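Local coordinates for protein lactose Operon Repressor (Escherichia coli, PDB 1JYE) that represses transcription of the lactose operon by binding operator DNA, here in a dimeric variant with increased thermostability and decreased operator affinity, at residues Val171-Ala176 with Val321-Arg326; Ala245-Ala250 with Leu286-Gln291. The protein carries 1 engineered substitution. All coordinates share one frame; numbering follows the deposited sequence.

Interaction 1 (Val171-Ala176 with Val321-Arg326); sequences VEHLVA and VSLVKR
His-173, on the helix 163-177, sets its imidazole beside Leu-323 and Lys-325, which reach it from the end of strand 316-324 and the loop just beyond. CG of His-173 stands anti to the backbone N (chi1 179°), which carries the ring off the helix toward the strand. One methyl of Leu-323 does the touching: CD2 lies 3.8 Å from ND1 of His-173, and 4.1 Å from the ring centroid of that histidine, 30° off the ring normal, an off-centre CH-pi contact. The leucine crosses the histidine side chain at about a right angle. This is helix-on-strand packing in the C-terminal subdomain of the periplasmic-binding-protein-like core of the LacI family, where the strand pairs antiparallel with strand 288-290. Lys-325 comes in at a slant. Its chain is fully extended beyond CG, and the methylenes run alongside the outer end of the ring, with CE 3.8 Å from CE1 of His-173. The ammonium passes by without contact, NZ lying 4.4 Å from ND1 of His-173; a positive charge so close would probably disfavour protonation of the imidazole. NE2 of His-173 is hydrogen-bonded to the hydroxyl OG1 of Thr-329, a bond that limits rotation of the imidazole beside its two aliphatic neighbours.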
loop_
_atom_site.group_PDB
_atom_site.type_symbol
_atom_site.label_atom_id
_atom_site.label_comp_id
_atom_site.label_asym_id
_atom_site.label_seq_id
_atom_site.Cartn_x
_atom_site.Cartn_y
_atom_site.Cartn_z
ATOM N N VAL A 171 -12.294 22.342 -1.768
ATOM C CA VAL A 171 -12.297 23.779 -2.010
ATOM C C VAL A 171 -13.204 24.517 -1.030
ATOM O O VAL A 171 -12.789 25.498 -0.412
ATOM C CB VAL A 171 -12.759 24.104 -3.451
ATOM C CG1 VAL A 171 -12.963 25.609 -3.607
ATOM C CG2 VAL A 171 -11.720 23.612 -4.452
ATOM N N GLU A 172 -14.438 24.049 -0.882
ATOM C CA GLU A 172 -15.376 24.714 0.016
ATOM C C GLU A 172 -14.928 24.700 1.471
ATOM O O GLU A 172 -15.203 25.640 2.217
ATOM C CB GLU A 172 -16.775 24.108 -0.136
ATOM C CG GLU A 172 -17.406 24.488 -1.475
ATOM C CD GLU A 172 -18.842 24.036 -1.636
ATOM O OE1 GLU A 172 -19.461 24.439 -2.642
ATOM O OE2 GLU A 172 -19.352 23.286 -0.779
ATOM N N HIS A 173 -14.225 23.646 1.871
ATOM C CA HIS A 173 -13.728 23.548 3.239
ATOM C C HIS A 173 -12.718 24.671 3.495
ATOM O O HIS A 173 -12.809 25.385 4.496
ATOM C CB HIS A 173 -13.066 22.181 3.458
ATOM C CG HIS A 173 -12.495 21.995 4.830
ATOM N ND1 HIS A 173 -13.247 22.139 5.976
ATOM C CD2 HIS A 173 -11.247 21.661 5.239
ATOM C CE1 HIS A 173 -12.487 21.900 7.032
ATOM N NE2 HIS A 173 -11.270 21.607 6.611
ATOM N N LEU A 174 -11.765 24.830 2.580
ATOM C CA LEU A 174 -10.741 25.862 2.703
ATOM C C LEU A 174 -11.338 27.261 2.596
ATOM O O LEU A 174 -10.957 28.165 3.340
ATOM C CB LEU A 174 -9.663 25.671 1.632
ATOM C CG LEU A 174 -8.838 24.389 1.799
ATOM C CD1 LEU A 174 -7.837 24.260 0.671
ATOM C CD2 LEU A 174 -8.122 24.421 3.150
ATOM N N VAL A 175 -12.276 27.438 1.671
ATOM C CA VAL A 175 -12.914 28.743 1.496
ATOM C C VAL A 175 -13.693 29.132 2.751
ATOM O O VAL A 175 -13.621 30.280 3.208
ATOM C CB VAL A 175 -13.867 28.740 0.282
ATOM C CG1 VAL A 175 -14.665 30.044 0.232
ATOM C CG2 VAL A 175 -13.061 28.579 -0.998
ATOM N N ALA A 176 -14.425 28.171 3.307
ATOM C CA ALA A 176 -15.224 28.402 4.504
ATOM C C ALA A 176 -14.347 28.798 5.689
ATOM O O ALA A 176 -14.783 29.545 6.565
ATOM C CB ALA A 176 -16.034 27.157 4.844
ATOM N N VAL A 321 -18.308 10.367 -1.931
ATOM C CA VAL A 321 -17.076 10.600 -1.193
ATOM C C VAL A 321 -17.477 11.537 -0.063
ATOM O O VAL A 321 -18.579 12.095 -0.072
ATOM C CB VAL A 321 -15.982 11.275 -2.059
ATOM C CG1 VAL A 321 -15.591 10.353 -3.209
ATOM C CG2 VAL A 321 -16.478 12.626 -2.592
ATOM N N SER A 322 -16.602 11.704 0.917
ATOM C CA SER A 322 -16.903 12.584 2.034
ATOM C C SER A 322 -15.639 13.252 2.541
ATOM O O SER A 322 -14.529 12.789 2.277
ATOM C CB SER A 322 -17.567 11.796 3.169
ATOM O OG SER A 322 -16.689 10.814 3.689
ATOM N N LEU A 323 -15.818 14.354 3.256
ATOM C CA LEU A 323 -14.706 15.099 3.822
ATOM C C LEU A 323 -14.436 14.595 5.232
ATOM O O LEU A 323 -15.354 14.481 6.043
ATOM C CB LEU A 323 -15.049 16.589 3.883
ATOM C CG LEU A 323 -14.087 17.516 4.629
ATOM C CD1 LEU A 323 -12.779 17.627 3.860
ATOM C CD2 LEU A 323 -14.732 18.896 4.784
ATOM N N VAL A 324 -13.175 14.288 5.514
ATOM C CA VAL A 324 -12.781 13.817 6.838
ATOM C C VAL A 324 -11.948 14.938 7.443
ATOM O O VAL A 324 -10.807 15.157 7.044
ATOM C CB VAL A 324 -11.927 12.534 6.746
ATOM C CG1 VAL A 324 -11.527 12.079 8.143
ATOM C CG2 VAL A 324 -12.709 11.441 6.028
ATOM N N LYS A 325 -12.530 15.666 8.389
ATOM C CA LYS A 325 -11.833 16.778 9.018
ATOM C C LYS A 325 -10.927 16.319 10.143
ATOM O O LYS A 325 -11.378 15.673 11.088
ATOM C CB LYS A 325 -12.838 17.795 9.570
ATOM C CG LYS A 325 -13.715 18.449 8.514
ATOM C CD LYS A 325 -14.662 19.460 9.153
ATOM C CE LYS A 325 -15.596 20.079 8.127
ATOM N NZ LYS A 325 -16.516 21.068 8.757
ATOM N N ARG A 326 -9.647 16.652 10.037
ATOM C CA ARG A 326 -8.700 16.286 11.076
ATOM C C ARG A 326 -7.938 17.499 11.615
ATOM O O ARG A 326 -8.556 18.511 11.954
ATOM C CB ARG A 326 -7.747 15.192 10.574
ATOM C CG ARG A 326 -8.473 13.886 10.246
ATOM C CD ARG A 326 -7.551 12.673 10.370
ATOM N NE ARG A 326 -8.239 11.416 10.083
ATOM C CZ ARG A 326 -8.139 10.743 8.940
ATOM N NH1 ARG A 326 -7.378 11.200 7.951
ATOM N NH2 ARG A 326 -8.787 9.597 8.792
#

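Interaction 2 (Ala245-Ala250 with Leu286-Gln291); sequences ANDQMA and LTTIKQ. With GOL (glycerol), chain B.
A buried polar contact, one hydrogen bond backed by a small apolar patch, joins the first turn of helix 247-259 to strand 288-290 and the loop leading into it, in the C-terminal subdomain. Asp-247 and Thr-288 carry it. The hydroxyl OG1 of Thr-288 donates to OD1 of Asp-247 over 2.7 Å, meeting the carboxylate from the side of its other oxygen, the syn lone pair. OG1 is anti to the threonine's backbone N (chi1 -178°), a setting that aims the hydroxyl at the helix. Next to this bond, CD2 of Leu-286 touches two helix residues, 3.4 Å from OD1 of Asp-247 and 3.7 Å from CB of Ala-250, one turn further along. OD2 of Asp-247 accepts from the backbone N of Thr-276, so both carboxylate oxygens are engaged. The helix start is fixed by Asn-246 as N-cap: its OD1 takes the backbone N of Met-249 at 2.8 Å, the donor tilted 33° from the carbonyl plane. ND2 of Asn-246 donates to O1 of a glycerol, probably from the crystallisation liquor, at 3.2 Å, and is also hydrogen-bonded to Trp-220 O. Across from it NE2 of Gln-291 holds O3 of the same molecule at 3.1 Å, in a nearly straight bond (173°), so glycerol bridges the two segments where their side chains do not meet. Ala-250 and Met-249 also pack on Val-244 of strand 241-244, and Ile-289 lies against Val-321 and Leu-323 of strand 316-324.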
loop_
_atom_site.group_PDB
_atom_site.type_symbol
_atom_site.label_atom_id
_atom_site.label_comp_id
_atom_site.label_asym_id
_atom_site.label_seq_id
_atom_site.Cartn_x
_atom_site.Cartn_y
_atom_site.Cartn_z
ATOM N N ALA A 245 -3.409 16.157 -4.328
ATOM C CA ALA A 245 -4.075 15.063 -5.028
ATOM C C ALA A 245 -4.237 13.721 -4.319
ATOM O O ALA A 245 -5.094 12.929 -4.702
ATOM C CB ALA A 245 -3.429 14.862 -6.402
ATOM N N ASN A 246 -3.402 13.439 -3.328
ATOM C CA ASN A 246 -3.587 12.210 -2.563
ATOM C C ASN A 246 -2.886 12.338 -1.227
ATOM O O ASN A 246 -2.116 13.272 -1.011
ATOM C CB ASN A 246 -3.172 10.952 -3.365
ATOM C CG ASN A 246 -1.673 10.699 -3.391
ATOM O OD1 ASN A 246 -0.868 11.577 -3.109
ATOM N ND2 ASN A 246 -1.298 9.473 -3.763
ATOM N N ASP A 247 -3.183 11.428 -0.309
ATOM C CA ASP A 247 -2.603 11.512 1.019
ATOM C C ASP A 247 -1.091 11.356 1.070
ATOM O O ASP A 247 -0.431 12.017 1.867
ATOM C CB ASP A 247 -3.277 10.495 1.945
ATOM C CG ASP A 247 -4.736 10.824 2.206
ATOM O OD1 ASP A 247 -5.149 11.978 1.938
ATOM O OD2 ASP A 247 -5.472 9.940 2.690
ATOM N N GLN A 248 -0.533 10.496 0.227
ATOM C CA GLN A 248 0.911 10.314 0.235
ATOM C C GLN A 248 1.633 11.577 -0.223
ATOM O O GLN A 248 2.632 11.964 0.372
ATOM C CB GLN A 248 1.295 9.116 -0.628
ATOM C CG GLN A 248 0.955 7.792 0.036
ATOM C CD GLN A 248 0.930 6.648 -0.943
ATOM O OE1 GLN A 248 0.020 6.543 -1.763
ATOM N NE2 GLN A 248 1.937 5.783 -0.873
ATOM N N MET A 249 1.139 12.229 -1.271
ATOM C CA MET A 249 1.790 13.460 -1.693
ATOM C C MET A 249 1.586 14.506 -0.604
ATOM O O MET A 249 2.442 15.362 -0.393
ATOM C CB MET A 249 1.221 13.961 -3.026
ATOM C CG MET A 249 1.595 13.083 -4.203
ATOM S SD MET A 249 1.264 13.880 -5.783
ATOM C CE MET A 249 -0.472 13.842 -5.807
ATOM N N ALA A 250 0.456 14.432 0.097
ATOM C CA ALA A 250 0.183 15.387 1.171
ATOM C C ALA A 250 1.197 15.195 2.291
ATOM O O ALA A 250 1.637 16.161 2.912
ATOM C CB ALA A 250 -1.238 15.211 1.707
ATOM N N LEU A 286 -4.172 14.134 9.096
ATOM C CA LEU A 286 -4.567 14.776 7.845
ATOM C C LEU A 286 -6.036 14.877 7.448
ATOM O O LEU A 286 -6.751 13.879 7.379
ATOM C CB LEU A 286 -3.796 14.096 6.708
ATOM C CG LEU A 286 -4.038 14.567 5.274
ATOM C CD1 LEU A 286 -3.518 15.992 5.108
ATOM C CD2 LEU A 286 -3.329 13.624 4.308
ATOM N N THR A 287 -6.475 16.103 7.174
ATOM C CA THR A 287 -7.835 16.339 6.706
ATOM C C THR A 287 -7.776 15.841 5.271
ATOM O O THR A 287 -6.849 16.181 4.536
ATOM C CB THR A 287 -8.177 17.836 6.711
ATOM O OG1 THR A 287 -8.259 18.293 8.065
ATOM C CG2 THR A 287 -9.508 18.088 6.006
ATOM N N THR A 288 -8.763 15.054 4.861
ATOM C CA THR A 288 -8.726 14.485 3.524
ATOM C C THR A 288 -10.114 14.148 2.981
ATOM O O THR A 288 -11.126 14.396 3.635
ATOM C CB THR A 288 -7.849 13.205 3.563
ATOM O OG1 THR A 288 -7.737 12.637 2.257
ATOM C CG2 THR A 288 -8.456 12.182 4.527
ATOM N N ILE A 289 -10.142 13.598 1.771
ATOM C CA ILE A 289 -11.383 13.199 1.117
ATOM C C ILE A 289 -11.404 11.678 1.086
ATOM O O ILE A 289 -10.527 11.045 0.495
ATOM C CB ILE A 289 -11.452 13.710 -0.334
ATOM C CG1 ILE A 289 -11.326 15.236 -0.358
ATOM C CG2 ILE A 289 -12.746 13.239 -0.988
ATOM C CD1 ILE A 289 -12.396 15.965 0.432
ATOM N N LYS A 290 -12.407 11.088 1.721
ATOM C CA LYS A 290 -12.494 9.640 1.758
ATOM C C LYS A 290 -13.032 8.993 0.491
ATOM O O LYS A 290 -14.116 9.332 0.017
ATOM C CB LYS A 290 -13.356 9.194 2.943
ATOM C CG LYS A 290 -13.573 7.683 3.008
ATOM C CD LYS A 290 -14.402 7.309 4.232
ATOM C CE LYS A 290 -14.616 5.805 4.319
ATOM N NZ LYS A 290 -15.368 5.439 5.552
ATOM N N GLN A 291 -12.248 8.068 -0.057
ATOM C CA GLN A 291 -12.644 7.292 -1.227
ATOM C C GLN A 291 -12.642 5.864 -0.693
ATOM O O GLN A 291 -11.583 5.312 -0.399
ATOM C CB GLN A 291 -11.631 7.404 -2.367
ATOM C CG GLN A 291 -11.468 8.801 -2.940
ATOM C CD GLN A 291 -10.844 8.778 -4.320
ATOM O OE1 GLN A 291 -11.547 8.856 -5.331
ATOM N NE2 GLN A 291 -9.523 8.649 -4.373
HETATM C C1 GOL B . -4.405 7.899 -5.824
HETATM O O1 GOL B . -3.868 7.760 -4.515
HETATM C C2 GOL B . -5.919 8.093 -5.746
HETATM O O2 GOL B . -6.213 9.319 -5.096
HETATM C C3 GOL B . -6.535 8.093 -7.141
HETATM O O3 GOL B . -7.933 8.319 -7.042
#

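In the fold
Interactions 1 and 2 lie 11 Å apart between centres and share a mixed sheet, in which strands 316-324 and 288-290 run antiparallel. Backbone bonds join them directly: Lys-290 N lies 2.8 Å from Ser-322 O, and Val-324 N the same distance from Thr-288 O. The paired strands thus lie between helix 163-177 and the start of helix 247-259. A second tie is Arg-326, whose NH1 bonds Leu-286 O and whose backbone N bonds Thr-287 OG1. Interaction 2 holds the glycerol, which Asp-274 and Arg-197 also bind; the glycerol's position is consistent with the inducer pocket expected between the subdomains. Interaction 1 is more peripheral, about 17 Å from the chain centre to its own centre, against 10 Å.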